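Local coordinates for protein levoglucosan dehydrogenase (Pseudarthrobacter phenanthrenivorans, PDB 6A3F) that catalyses the NAD(+)-dependent oxidation of levoglucosan to 3-dehydrolevoglucosan, as a homotetramer of the Gfo/Idh/MocA family, at residues B[156-166]-B[306-316]. Numbering follows the deposited sequence.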
loop_
_atom_site.group_PDB
_atom_site.type_symbol
_atom_site.label_atom_id
_atom_site.label_comp_id
_atom_site.label_asym_id
_atom_site.label_seq_id
_atom_site.Cartn_x
_atom_site.Cartn_y
_atom_site.Cartn_z
ATOM N N THR B 156 -15.438 -3.229 14.511
ATOM C CA THR B 156 -14.026 -3.000 14.238
ATOM C C THR B 156 -13.689 -1.570 14.703
ATOM O O THR B 156 -14.363 -0.630 14.289
ATOM C CB THR B 156 -13.679 -3.139 12.753
ATOM O OG1 THR B 156 -14.148 -4.366 12.164
ATOM C CG2 THR B 156 -12.188 -3.032 12.489
ATOM N N PRO B 157 -12.645 -1.420 15.533
ATOM C CA PRO B 157 -12.423 -0.095 16.068
ATOM C C PRO B 157 -12.322 0.965 14.965
ATOM O O PRO B 157 -12.841 2.055 15.150
ATOM C CB PRO B 157 -11.173 -0.234 16.925
ATOM C CG PRO B 157 -11.307 -1.632 17.436
ATOM C CD PRO B 157 -11.854 -2.399 16.249
ATOM N N ALA B 158 -11.657 0.673 13.850
ATOM C CA ALA B 158 -11.525 1.599 12.734
ATOM C C ALA B 158 -12.886 2.087 12.206
ATOM O O ALA B 158 -13.014 3.210 11.766
ATOM C CB ALA B 158 -10.742 0.928 11.646
ATOM N N VAL B 159 -13.877 1.203 12.189
ATOM C CA VAL B 159 -15.199 1.537 11.710
ATOM C C VAL B 159 -15.924 2.454 12.720
ATOM O O VAL B 159 -16.540 3.467 12.316
ATOM C CB VAL B 159 -16.004 0.259 11.406
ATOM C CG1 VAL B 159 -17.441 0.611 10.969
ATOM C CG2 VAL B 159 -15.265 -0.583 10.370
ATOM N N ALA B 160 -15.800 2.152 14.003
ATOM C CA ALA B 160 -16.322 3.050 15.062
ATOM C C ALA B 160 -15.582 4.391 15.033
ATOM O O ALA B 160 -16.175 5.403 15.346
ATOM C CB ALA B 160 -16.179 2.406 16.403
ATOM N N LEU B 161 -14.298 4.395 14.696
ATOM C CA LEU B 161 -13.537 5.646 14.508
ATOM C C LEU B 161 -14.116 6.472 13.352
ATOM O O LEU B 161 -14.209 7.708 13.420
ATOM C CB LEU B 161 -12.069 5.292 14.235
ATOM C CG LEU B 161 -11.155 6.499 14.000
ATOM C CD1 LEU B 161 -11.161 7.409 15.226
ATOM C CD2 LEU B 161 -9.726 6.041 13.730
ATOM N N ALA B 162 -14.432 5.827 12.238
ATOM C CA ALA B 162 -15.090 6.511 11.093
ATOM C C ALA B 162 -16.392 7.185 11.560
ATOM O O ALA B 162 -16.703 8.355 11.221
ATOM C CB ALA B 162 -15.393 5.522 9.996
ATOM N N LYS B 163 -17.140 6.442 12.353
ATOM C CA LYS B 163 -18.409 6.990 12.901
ATOM C C LYS B 163 -18.130 8.220 13.774
ATOM O O LYS B 163 -18.837 9.250 13.660
ATOM C CB LYS B 163 -19.147 5.915 13.692
ATOM C CG LYS B 163 -20.408 6.372 14.407
ATOM C CD LYS B 163 -21.502 6.762 13.456
ATOM C CE LYS B 163 -22.844 6.940 14.153
ATOM N NZ LYS B 163 -23.888 7.267 13.166
ATOM N N LYS B 164 -17.058 8.175 14.539
ATOM C CA LYS B 164 -16.728 9.265 15.440
ATOM C C LYS B 164 -16.417 10.521 14.609
ATOM O O LYS B 164 -16.936 11.628 14.911
ATOM C CB LYS B 164 -15.571 8.893 16.355
ATOM C CG LYS B 164 -15.074 10.056 17.212
ATOM C CD LYS B 164 -13.737 9.868 17.829
ATOM C CE LYS B 164 -13.435 10.941 18.870
ATOM N NZ LYS B 164 -12.131 10.714 19.549
ATOM N N TYR B 165 -15.572 10.373 13.589
ATOM C CA TYR B 165 -15.238 11.460 12.708
ATOM C C TYR B 165 -16.493 12.031 12.068
ATOM O O TYR B 165 -16.650 13.241 11.973
ATOM C CB TYR B 165 -14.296 11.049 11.562
ATOM C CG TYR B 165 -12.898 10.610 11.944
ATOM C CD1 TYR B 165 -12.287 10.935 13.147
ATOM C CD2 TYR B 165 -12.171 9.809 11.064
ATOM C CE1 TYR B 165 -10.978 10.554 13.429
ATOM C CE2 TYR B 165 -10.883 9.378 11.352
ATOM C CZ TYR B 165 -10.281 9.750 12.539
ATOM O OH TYR B 165 -9.014 9.314 12.822
ATOM N N ILE B 166 -17.355 11.159 11.561
ATOM C CA ILE B 166 -18.582 11.625 10.886
ATOM C C ILE B 166 -19.470 12.422 11.851
ATOM O O ILE B 166 -19.922 13.526 11.505
ATOM C CB ILE B 166 -19.334 10.439 10.281
ATOM C CG1 ILE B 166 -18.511 9.888 9.114
ATOM C CG2 ILE B 166 -20.736 10.865 9.837
ATOM C CD1 ILE B 166 -18.932 8.509 8.667
ATOM N N ILE B 306 -13.135 9.214 3.922
ATOM C CA ILE B 306 -12.757 8.138 4.782
ATOM C C ILE B 306 -12.794 6.849 3.956
ATOM O O ILE B 306 -13.749 6.647 3.239
ATOM C CB ILE B 306 -13.687 7.977 5.992
ATOM C CG1 ILE B 306 -13.740 9.255 6.849
ATOM C CG2 ILE B 306 -13.278 6.780 6.825
ATOM C CD1 ILE B 306 -14.906 9.273 7.797
ATOM N N VAL B 307 -11.733 6.050 4.068
ATOM C CA VAL B 307 -11.613 4.789 3.335
ATOM C C VAL B 307 -11.246 3.708 4.345
ATOM O O VAL B 307 -10.385 3.931 5.222
ATOM C CB VAL B 307 -10.553 4.904 2.215
ATOM C CG1 VAL B 307 -10.187 3.539 1.624
ATOM C CG2 VAL B 307 -11.028 5.855 1.133
ATOM N N PHE B 308 -11.830 2.519 4.209
ATOM C CA PHE B 308 -11.576 1.422 5.123
ATOM C C PHE B 308 -11.462 0.137 4.302
ATOM O O PHE B 308 -12.146 0.000 3.288
ATOM C CB PHE B 308 -12.720 1.233 6.129
ATOM C CG PHE B 308 -12.640 -0.003 6.990
ATOM C CD1 PHE B 308 -11.675 -0.121 7.983
ATOM C CD2 PHE B 308 -13.556 -1.032 6.849
ATOM C CE1 PHE B 308 -11.583 -1.261 8.759
ATOM C CE2 PHE B 308 -13.481 -2.152 7.665
ATOM C CZ PHE B 308 -12.517 -2.260 8.626
ATOM N N ASN B 309 -10.610 -0.766 4.774
ATOM C CA ASN B 309 -10.351 -2.100 4.191
ATOM C C ASN B 309 -10.145 -3.094 5.344
ATOM O O ASN B 309 -9.121 -3.063 6.042
ATOM C CB ASN B 309 -9.159 -2.088 3.242
ATOM C CG ASN B 309 -8.632 -3.456 2.849
ATOM O OD1 ASN B 309 -9.353 -4.452 2.984
ATOM N ND2 ASN B 309 -7.438 -3.505 2.232
ATOM N N TYR B 310 -11.128 -3.971 5.559
ATOM C CA TYR B 310 -11.081 -4.939 6.634
ATOM C C TYR B 310 -9.888 -5.914 6.490
ATOM O O TYR B 310 -9.414 -6.451 7.486
ATOM C CB TYR B 310 -12.385 -5.745 6.776
ATOM C CG TYR B 310 -12.334 -6.652 7.967
ATOM C CD1 TYR B 310 -12.692 -6.195 9.224
ATOM C CD2 TYR B 310 -11.896 -7.961 7.856
ATOM C CE1 TYR B 310 -12.585 -6.997 10.345
ATOM C CE2 TYR B 310 -11.702 -8.753 8.972
ATOM C CZ TYR B 310 -12.089 -8.283 10.214
ATOM O OH TYR B 310 -11.975 -9.074 11.296
ATOM N N GLU B 311 -9.386 -6.175 5.299
ATOM C CA GLU B 311 -8.181 -7.031 5.195
ATOM C C GLU B 311 -6.979 -6.370 5.910
ATOM O O GLU B 311 -5.980 -7.076 6.241
ATOM C CB GLU B 311 -7.836 -7.332 3.748
ATOM C CG GLU B 311 -8.924 -8.176 3.076
ATOM C CD GLU B 311 -8.585 -8.810 1.730
ATOM O OE1 GLU B 311 -7.800 -8.211 0.987
ATOM O OE2 GLU B 311 -9.093 -9.959 1.452
ATOM N N ARG B 312 -7.054 -5.040 6.085
ATOM C CA ARG B 312 -6.104 -4.248 6.884
ATOM C C ARG B 312 -6.873 -3.492 7.993
ATOM O O ARG B 312 -6.853 -2.229 8.092
ATOM C CB ARG B 312 -5.371 -3.306 5.946
ATOM C CG ARG B 312 -4.358 -3.964 5.025
ATOM C CD ARG B 312 -3.796 -2.996 4.012
ATOM N NE ARG B 312 -2.835 -3.736 3.187
ATOM C CZ ARG B 312 -2.254 -3.233 2.113
ATOM N NH1 ARG B 312 -2.717 -2.097 1.611
ATOM N NH2 ARG B 312 -1.243 -3.858 1.521
ATOM N N ARG B 313 -7.540 -4.255 8.822
ATOM C CA ARG B 313 -8.584 -3.698 9.708
ATOM C C ARG B 313 -8.030 -2.760 10.802
ATOM O O ARG B 313 -8.814 -1.974 11.333
ATOM C CB ARG B 313 -9.378 -4.802 10.413
ATOM C CG ARG B 313 -8.630 -5.597 11.466
ATOM C CD ARG B 313 -9.184 -6.986 11.641
ATOM N NE ARG B 313 -8.898 -7.743 10.437
ATOM C CZ ARG B 313 -7.667 -8.120 10.086
ATOM N NH1 ARG B 313 -6.735 -8.267 11.021
ATOM N NH2 ARG B 313 -7.422 -8.433 8.813
ATOM N N ASP B 314 -6.748 -2.840 11.110
ATOM C CA ASP B 314 -6.147 -1.934 12.074
ATOM C C ASP B 314 -6.085 -0.484 11.624
ATOM O O ASP B 314 -5.838 0.406 12.468
ATOM C CB ASP B 314 -4.724 -2.368 12.443
ATOM C CG ASP B 314 -4.683 -3.719 13.170
ATOM O OD1 ASP B 314 -4.975 -3.746 14.373
ATOM O OD2 ASP B 314 -4.322 -4.738 12.509
ATOM N N GLU B 315 -6.304 -0.251 10.342
ATOM C CA GLU B 315 -6.133 0.993 9.688
ATOM C C GLU B 315 -7.473 1.637 9.356
ATOM O O GLU B 315 -8.403 0.962 8.883
ATOM C CB GLU B 315 -5.440 0.818 8.331
ATOM C CG GLU B 315 -4.006 0.390 8.438
ATOM C CD GLU B 315 -3.356 0.036 7.114
ATOM O OE1 GLU B 315 -3.848 0.458 6.047
ATOM O OE2 GLU B 315 -2.341 -0.649 7.169
ATOM N N LEU B 316 -7.499 2.969 9.473
ATOM C CA LEU B 316 -8.489 3.806 8.815
ATOM C C LEU B 316 -7.784 4.904 8.015
ATOM O O LEU B 316 -6.890 5.513 8.537
ATOM C CB LEU B 316 -9.450 4.456 9.816
ATOM C CG LEU B 316 -10.659 5.129 9.163
ATOM C CD1 LEU B 316 -11.626 4.094 8.570
ATOM C CD2 LEU B 316 -11.413 5.977 10.182
HETATM O O HOH W 1 -9.502 -1.267 14.002
#
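Helix 157-166 lies over strand 306-309 with axes 9.5 Å apart and running nearly antiparallel (167°), and Ala-158 meets Leu-316 on the neighbouring strand, so the helix spans two strands of the sheet. The closest backbone approach is here, CA of Ala-158 lying 5.4 Å from CA of Leu-316, where the helix contributes just a methyl. This CB of Ala-158 sits 3.7 Å from CE1 of Phe-308 and also meets the backbone carbonyl oxygens of Arg-313 and Glu-315. Val-159 comes down on one face of the Phe-308 ring as a CH-pi contact, its CG2 3.8 Å from the centroid and 18° off the normal. With CG1 anti to the backbone N, CG2 is the branch set over the ring; the N of Tyr-310 lies over the opposite face, towards the rim. Leu-316 has CG anti to its backbone N (chi1 -169°), directing the branch towards the helix, where CD2 lies among Leu-161, Ala-162 and Tyr-165, 3.6 Å from CE2 of the tyrosine. Farther along, CD1 of Ile-306 reaches the edge of the Tyr-165 ring and lies 3.9 Å from CG1 of Ile-166. At the helix start the contact turns polar: a water accepts from the N of Ala-158 (2.9 Å) and donates to the O of Arg-313 (2.8 Å), linking the first turn to the loop between the strands. There OG1 of Thr-156 meets the Tyr-310 ring at its edge, in plane, and is itself hydrogen-bonded to the O of Tyr-153, a levoglucosan-binding residue whose ring packs edge-to-face with Tyr-310. This is helix-on-sheet packing in the C-terminal substrate-binding domain: the Phe-308 ring meets that of Phe-297 on strand 294-301, Leu-161 touches Val-333 of strand 330-334, and helix 206-221 packs alongside through Tyr-220 and Leu-221.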